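Local coordinates for putative lipoprotein (Parabacteroides distasonis ATCC 8503, PDB 3JX8), which is of unknown function but is probably a lipoprotein related to the head domains of autotransporter adhesins, at residues A[120-132]-A[143-155]. Residues are numbered along the deposited sequence; the frame is centred on the assembly and turned at random.
Sequences MEINMAGSGNVEL and CNMAGSGNIIAKD. With SO4 (sulfate ion), chain G.
N144 and N123 run alongside each other in one direction, their amide planes only 15° apart. Traced outward from its backbone, the N144 side chain stays against N123 OD1: its CB lies 3.3 Å from N123 OD1, its CG 3.5 Å, and its ND2 donates to that oxygen at 2.8 Å. With chi1 at -56°, CG stands anti to the carbonyl carbon and the amide runs alongside its neighbour. The bond is nearly straight (168° at the hydrogen), approaches close to the C=O axis and lies in N144's amide plane. N144 ND2 also bonds E142, just as N123 ND2 reaches E121 OE2, using that oxygen's anti lone pair, and N102 OD1. N102, N123 and N144 thus form a short asparagine ladder across three neighbouring strands, a device known from parallel beta-helices. That fold fits the backbone too: strands 120-125 and 143-146 run parallel with axes 4.7 Å apart, 129-132 and 150-153 do likewise, and each segment doubles back, placing two parallel sheets face to face. Between them I122 CG2 meets I151 CD1 at 4.1 Å, the two passing head to tail, while M124, V130 and L132 join M145 and A153 in this apolar interior. At the turn, G126 and G147 have backbone angles (positive phi) at which a CB would press on the preceding carbonyl oxygen, and G149 N donates to G126 O (2.9 Å) in the carbonyl plane, on a lone pair. S148 N and OG both grip O3 of a sulfate, probably from the crystallisation liquor. On the second sheet's outer face, E131 CG presses on I152 CG2 at 3.6 Å; its OE1 forms a salt bridge with R133, and its OE2 accepts from a water that in turn accepts from N150 ND2.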
HETATM    1  N   MSE A 120     -17.366   7.507 -10.806  1.00 27.58           N
HETATM    2  CA  MSE A 120     -17.535   7.272  -9.387  1.00 26.39           C
HETATM    3  C   MSE A 120     -16.230   6.731  -8.761  1.00 26.44           C
HETATM    4  O   MSE A 120     -15.715   5.673  -9.165  1.00 25.66           O
HETATM    5  CB  MSE A 120     -18.701   6.329  -9.118  1.00 25.34           C
HETATM    6  CG  MSE A 120     -18.959   6.150  -7.605  1.00 25.40           C
HETATM    7 SE   MSE A 120     -20.333   4.857  -7.227  0.75 26.86          SE
HETATM    8  CE  MSE A 120     -21.840   6.122  -7.311  1.00 20.03           C
ATOM      9  N   GLU A 121     -15.732   7.455  -7.760  1.00 26.10           N
ATOM     10  CA  GLU A 121     -14.550   7.050  -6.997  1.00 27.07           C
ATOM     11  C   GLU A 121     -14.902   6.726  -5.549  1.00 26.66           C
ATOM     12  O   GLU A 121     -15.420   7.582  -4.821  1.00 25.82           O
ATOM     13  CB  GLU A 121     -13.531   8.180  -7.014  1.00 27.23           C
ATOM     14  CG  GLU A 121     -12.228   7.848  -6.329  1.00 30.89           C
ATOM     15  CD  GLU A 121     -11.238   8.974  -6.424  1.00 32.93           C
ATOM     16  OE1 GLU A 121     -11.047   9.507  -7.533  1.00 36.58           O
ATOM     17  OE2 GLU A 121     -10.665   9.341  -5.399  1.00 34.07           O
ATOM     18  N   ILE A 122     -14.630   5.493  -5.142  1.00 27.21           N
ATOM     19  CA  ILE A 122     -14.816   5.033  -3.760  1.00 28.03           C
ATOM     20  C   ILE A 122     -13.460   4.866  -3.071  1.00 28.76           C
ATOM     21  O   ILE A 122     -12.593   4.115  -3.559  1.00 28.99           O
ATOM     22  CB  ILE A 122     -15.524   3.684  -3.729  1.00 28.19           C
ATOM     23  CG1 ILE A 122     -16.856   3.784  -4.446  1.00 30.40           C
ATOM     24  CG2 ILE A 122     -15.773   3.218  -2.303  1.00 28.17           C
ATOM     25  CD1 ILE A 122     -17.699   2.613  -4.192  1.00 34.37           C
ATOM     26  N   ASN A 123     -13.274   5.578  -1.957  1.00 28.95           N
ATOM     27  CA  ASN A 123     -12.049   5.501  -1.151  1.00 28.93           C
ATOM     28  C   ASN A 123     -12.432   5.105   0.278  1.00 29.48           C
ATOM     29  O   ASN A 123     -13.166   5.828   0.956  1.00 29.53           O
ATOM     30  CB  ASN A 123     -11.313   6.829  -1.125  1.00 29.17           C
ATOM     31  CG  ASN A 123     -10.915   7.320  -2.515  1.00 29.65           C
ATOM     32  OD1 ASN A 123     -10.220   6.633  -3.261  1.00 30.84           O
ATOM     33  ND2 ASN A 123     -11.323   8.535  -2.842  1.00 29.28           N
HETATM   34  N   MSE A 124     -11.986   3.935   0.703  1.00 29.02           N
HETATM   35  CA  MSE A 124     -12.198   3.441   2.054  1.00 29.83           C
HETATM   36  C   MSE A 124     -10.894   3.185   2.847  1.00 28.09           C
HETATM   37  O   MSE A 124      -9.967   2.564   2.326  1.00 27.69           O
HETATM   38  CB  MSE A 124     -12.951   2.153   1.984  1.00 30.80           C
HETATM   39  CG  MSE A 124     -12.614   1.205   3.194  1.00 40.31           C
HETATM   40 SE   MSE A 124     -14.283   0.477   3.592  0.75 57.92          SE
HETATM   41  CE  MSE A 124     -14.717   1.608   5.195  1.00 51.64           C
ATOM     42  N   ALA A 125     -10.841   3.648   4.100  1.00 26.06           N
ATOM     43  CA  ALA A 125      -9.792   3.264   5.027  1.00 24.97           C
ATOM     44  C   ALA A 125     -10.456   2.597   6.233  1.00 24.59           C
ATOM     45  O   ALA A 125     -11.404   3.135   6.813  1.00 24.57           O
ATOM     46  CB  ALA A 125      -8.951   4.478   5.436  1.00 24.43           C
ATOM     47  N   GLY A 126      -9.984   1.412   6.590  1.00 24.17           N
ATOM     48  CA  GLY A 126     -10.429   0.715   7.774  1.00 23.52           C
ATOM     49  C   GLY A 126     -10.981  -0.687   7.573  1.00 23.99           C
ATOM     50  O   GLY A 126     -10.720  -1.360   6.562  1.00 23.89           O
ATOM     51  N   SER A 127     -11.752  -1.121   8.573  1.00 24.30           N
ATOM     52  CA  SER A 127     -12.237  -2.474   8.697  1.00 24.80           C
ATOM     53  C   SER A 127     -13.643  -2.616   8.196  1.00 25.25           C
ATOM     54  O   SER A 127     -14.175  -3.719   8.159  1.00 25.18           O
ATOM     55  CB  SER A 127     -12.211  -2.879  10.157  1.00 24.57           C
ATOM     56  OG  SER A 127     -13.034  -1.977  10.925  1.00 27.44           O
ATOM     57  N   GLY A 128     -14.255  -1.511   7.781  1.00 26.56           N
ATOM     58  CA  GLY A 128     -15.662  -1.529   7.315  1.00 26.11           C
ATOM     59  C   GLY A 128     -15.915  -2.115   5.934  1.00 26.52           C
ATOM     60  O   GLY A 128     -15.127  -2.897   5.414  1.00 24.89           O
ATOM     61  N   ASN A 129     -17.063  -1.768   5.366  1.00 27.46           N
ATOM     62  CA  ASN A 129     -17.447  -2.257   4.051  1.00 28.76           C
ATOM     63  C   ASN A 129     -18.237  -1.257   3.217  1.00 28.45           C
ATOM     64  O   ASN A 129     -18.969  -0.407   3.755  1.00 29.83           O
ATOM     65  CB  ASN A 129     -18.192  -3.584   4.135  1.00 29.88           C
ATOM     66  CG  ASN A 129     -19.453  -3.500   4.934  1.00 33.40           C
ATOM     67  OD1 ASN A 129     -19.394  -3.403   6.135  1.00 41.02           O
ATOM     68  ND2 ASN A 129     -20.608  -3.611   4.280  1.00 40.22           N
ATOM     69  N   VAL A 130     -17.999  -1.296   1.914  1.00 26.75           N
ATOM     70  CA  VAL A 130     -18.823  -0.620   0.937  1.00 25.35           C
ATOM     71  C   VAL A 130     -19.396  -1.686   0.039  1.00 25.46           C
ATOM     72  O   VAL A 130     -18.645  -2.560  -0.448  1.00 24.28           O
ATOM     73  CB  VAL A 130     -18.012   0.362   0.126  1.00 25.59           C
ATOM     74  CG1 VAL A 130     -18.881   1.069  -0.912  1.00 23.50           C
ATOM     75  CG2 VAL A 130     -17.312   1.332   1.079  1.00 24.32           C
ATOM     76  N   GLU A 131     -20.716  -1.636  -0.161  1.00 25.30           N
ATOM     77  CA  GLU A 131     -21.419  -2.542  -1.054  1.00 26.11           C
ATOM     78  C   GLU A 131     -22.262  -1.811  -2.064  1.00 26.07           C
ATOM     79  O   GLU A 131     -23.207  -1.088  -1.702  1.00 25.52           O
ATOM     80  CB  GLU A 131     -22.326  -3.473  -0.271  1.00 26.60           C
ATOM     81  CG  GLU A 131     -21.636  -4.143   0.872  1.00 30.25           C
ATOM     82  CD  GLU A 131     -22.467  -5.265   1.486  1.00 36.17           C
ATOM     83  OE1 GLU A 131     -23.604  -5.542   1.001  1.00 38.80           O
ATOM     84  OE2 GLU A 131     -21.954  -5.874   2.455  1.00 38.93           O
ATOM     85  N   LEU A 132     -21.916  -1.979  -3.333  1.00 26.52           N
ATOM     86  CA  LEU A 132     -22.722  -1.497  -4.438  1.00 26.90           C
ATOM     87  C   LEU A 132     -23.582  -2.676  -4.846  1.00 27.76           C
ATOM     88  O   LEU A 132     -23.173  -3.523  -5.637  1.00 28.07           O
ATOM     89  CB  LEU A 132     -21.839  -0.985  -5.582  1.00 26.70           C
ATOM     90  CG  LEU A 132     -20.785   0.040  -5.158  1.00 26.43           C
ATOM     91  CD1 LEU A 132     -20.015   0.602  -6.371  1.00 26.44           C
ATOM     92  CD2 LEU A 132     -21.403   1.137  -4.360  1.00 24.87           C
ATOM     93  N   CYS A 143     -12.413   1.864  -7.190  1.00 30.56           N
ATOM     94  CA  CYS A 143     -12.526   1.331  -5.811  1.00 30.99           C
ATOM     95  C   CYS A 143     -11.155   1.236  -5.154  1.00 31.26           C
ATOM     96  O   CYS A 143     -10.338   0.349  -5.484  1.00 32.20           O
ATOM     97  CB  CYS A 143     -13.082  -0.077  -5.843  1.00 30.83           C
ATOM     98  SG  CYS A 143     -14.754  -0.197  -6.430  1.00 35.02           S
ATOM     99  N   ASN A 144     -10.896   2.137  -4.227  1.00 31.06           N
ATOM    100  CA  ASN A 144      -9.641   2.181  -3.551  1.00 30.42           C
ATOM    101  C   ASN A 144      -9.849   1.885  -2.106  1.00 30.87           C
ATOM    102  O   ASN A 144     -10.765   2.448  -1.461  1.00 30.15           O
ATOM    103  CB  ASN A 144      -9.052   3.549  -3.710  1.00 30.88           C
ATOM    104  CG  ASN A 144      -8.915   3.931  -5.155  1.00 32.53           C
ATOM    105  OD1 ASN A 144      -8.507   3.105  -5.981  1.00 35.55           O
ATOM    106  ND2 ASN A 144      -9.282   5.161  -5.485  1.00 31.68           N
HETATM  107  N   MSE A 145      -9.018   1.006  -1.577  1.00 30.60           N
HETATM  108  CA  MSE A 145      -9.031   0.792  -0.144  1.00 31.23           C
HETATM  109  C   MSE A 145      -7.673   0.537   0.525  1.00 30.17           C
HETATM  110  O   MSE A 145      -6.707   0.001  -0.101  1.00 29.51           O
HETATM  111  CB  MSE A 145     -10.017  -0.282   0.204  1.00 31.99           C
HETATM  112  CG  MSE A 145      -9.657  -1.652  -0.200  1.00 35.54           C
HETATM  113 SE   MSE A 145     -10.602  -2.806   1.098  0.75 47.31          SE
HETATM  114  CE  MSE A 145      -9.558  -2.414   2.704  1.00 38.39           C
ATOM    115  N   ALA A 146      -7.584   0.993   1.780  1.00 28.46           N
ATOM    116  CA  ALA A 146      -6.426   0.740   2.615  1.00 27.84           C
ATOM    117  C   ALA A 146      -6.968   0.238   3.937  1.00 27.70           C
ATOM    118  O   ALA A 146      -7.617   0.984   4.712  1.00 27.79           O
ATOM    119  CB  ALA A 146      -5.561   2.006   2.790  1.00 28.17           C
ATOM    120  N   GLY A 147      -6.742  -1.038   4.195  1.00 26.54           N
ATOM    121  CA  GLY A 147      -7.145  -1.620   5.456  1.00 26.45           C
ATOM    122  C   GLY A 147      -7.536  -3.057   5.311  1.00 26.22           C
ATOM    123  O   GLY A 147      -7.217  -3.691   4.311  1.00 25.14           O
ATOM    124  N   SER A 148      -8.220  -3.551   6.341  1.00 26.07           N
ATOM    125  CA  SER A 148      -8.624  -4.937   6.431  1.00 26.35           C
ATOM    126  C   SER A 148     -10.082  -5.173   6.038  1.00 26.29           C
ATOM    127  O   SER A 148     -10.554  -6.303   6.031  1.00 25.40           O
ATOM    128  CB  SER A 148      -8.411  -5.421   7.864  1.00 25.71           C
ATOM    129  OG  SER A 148      -9.274  -4.715   8.735  1.00 27.98           O
ATOM    130  N   GLY A 149     -10.807  -4.115   5.733  1.00 26.57           N
ATOM    131  CA  GLY A 149     -12.200  -4.280   5.352  1.00 26.91           C
ATOM    132  C   GLY A 149     -12.389  -4.715   3.908  1.00 26.59           C
ATOM    133  O   GLY A 149     -11.496  -5.309   3.285  1.00 25.67           O
ATOM    134  N   ASN A 150     -13.567  -4.428   3.382  1.00 26.56           N
ATOM    135  CA  ASN A 150     -13.870  -4.809   2.003  1.00 27.75           C
ATOM    136  C   ASN A 150     -14.826  -3.930   1.223  1.00 26.59           C
ATOM    137  O   ASN A 150     -15.644  -3.204   1.803  1.00 26.20           O
ATOM    138  CB  ASN A 150     -14.400  -6.213   1.967  1.00 28.97           C
ATOM    139  CG  ASN A 150     -15.694  -6.316   2.619  1.00 31.43           C
ATOM    140  OD1 ASN A 150     -15.771  -6.146   3.830  1.00 36.50           O
ATOM    141  ND2 ASN A 150     -16.753  -6.603   1.839  1.00 33.78           N
ATOM    142  N   ILE A 151     -14.676  -3.989  -0.094  1.00 25.17           N
ATOM    143  CA  ILE A 151     -15.576  -3.347  -1.050  1.00 24.38           C
ATOM    144  C   ILE A 151     -16.069  -4.451  -1.959  1.00 24.34           C
ATOM    145  O   ILE A 151     -15.264  -5.285  -2.388  1.00 24.35           O
ATOM    146  CB  ILE A 151     -14.846  -2.322  -1.915  1.00 24.37           C
ATOM    147  CG1 ILE A 151     -14.205  -1.223  -1.033  1.00 24.71           C
ATOM    148  CG2 ILE A 151     -15.791  -1.736  -2.951  1.00 21.92           C
ATOM    149  CD1 ILE A 151     -13.402  -0.150  -1.809  1.00 21.33           C
ATOM    150  N   ILE A 152     -17.376  -4.483  -2.216  1.00 24.08           N
ATOM    151  CA  ILE A 152     -17.987  -5.419  -3.150  1.00 24.67           C
ATOM    152  C   ILE A 152     -18.934  -4.669  -4.073  1.00 24.55           C
ATOM    153  O   ILE A 152     -19.784  -3.903  -3.607  1.00 24.47           O
ATOM    154  CB  ILE A 152     -18.730  -6.615  -2.462  1.00 24.52           C
ATOM    155  CG1 ILE A 152     -19.407  -7.469  -3.540  1.00 26.05           C
ATOM    156  CG2 ILE A 152     -19.763  -6.146  -1.480  1.00 25.31           C
ATOM    157  CD1 ILE A 152     -19.687  -8.947  -3.162  1.00 26.96           C
ATOM    158  N   ALA A 153     -18.776  -4.862  -5.377  1.00 24.70           N
ATOM    159  CA  ALA A 153     -19.700  -4.310  -6.368  1.00 24.87           C
ATOM    160  C   ALA A 153     -20.328  -5.508  -7.037  1.00 25.58           C
ATOM    161  O   ALA A 153     -19.660  -6.232  -7.776  1.00 26.96           O
ATOM    162  CB  ALA A 153     -18.981  -3.423  -7.370  1.00 24.65           C
ATOM    163  N   LYS A 154     -21.606  -5.724  -6.779  1.00 25.88           N
ATOM    164  CA  LYS A 154     -22.298  -6.937  -7.198  1.00 26.86           C
ATOM    165  C   LYS A 154     -22.769  -6.994  -8.633  1.00 26.38           C
ATOM    166  O   LYS A 154     -23.062  -8.071  -9.125  1.00 26.36           O
ATOM    167  CB  LYS A 154     -23.487  -7.192  -6.285  1.00 27.42           C
ATOM    168  CG  LYS A 154     -23.054  -7.475  -4.863  1.00 30.72           C
ATOM    169  CD  LYS A 154     -24.196  -7.971  -3.995  1.00 34.24           C
ATOM    170  CE  LYS A 154     -23.657  -8.534  -2.667  1.00 36.72           C
ATOM    171  NZ  LYS A 154     -24.711  -8.604  -1.603  1.00 39.30           N
ATOM    172  N   ASP A 155     -22.804  -5.878  -9.337  1.00 26.57           N
ATOM    173  CA  ASP A 155     -23.421  -5.879 -10.659  1.00 26.96           C
ATOM    174  C   ASP A 155     -23.011  -4.636 -11.407  1.00 27.09           C
ATOM    175  O   ASP A 155     -23.702  -3.601 -11.354  1.00 28.38           O
ATOM    176  CB  ASP A 155     -24.946  -5.916 -10.462  1.00 27.95           C
ATOM    177  CG  ASP A 155     -25.749  -5.978 -11.763  1.00 29.20           C
ATOM    178  OD1 ASP A 155     -25.205  -5.969 -12.883  1.00 33.24           O
ATOM    179  OD2 ASP A 155     -26.986  -6.018 -11.623  1.00 33.58           O
TER
HETATM  180  S   SO4 G   1      -7.277  -1.450   9.566  1.00 51.04           S
HETATM  181  O1  SO4 G   1      -7.141  -0.147   8.874  1.00 55.04           O
HETATM  182  O2  SO4 G   1      -7.686  -1.209  10.938  1.00 56.69           O
HETATM  183  O3  SO4 G   1      -8.311  -2.222   8.873  1.00 50.81           O
HETATM  184  O4  SO4 G   1      -5.962  -2.148   9.602  1.00 57.01           O
HETATM  185  O   HOH W   1     -15.403  -5.413   6.373  1.00 43.50           O
HETATM  186  O   HOH W   2     -19.502  -6.773   2.733  1.00 46.39           O
HETATM  187  O   HOH W   3     -24.367  -7.862   0.843  1.00 57.67           O
HETATM  188  O   HOH W   4     -22.876  -3.305  -8.408  1.00 28.57           O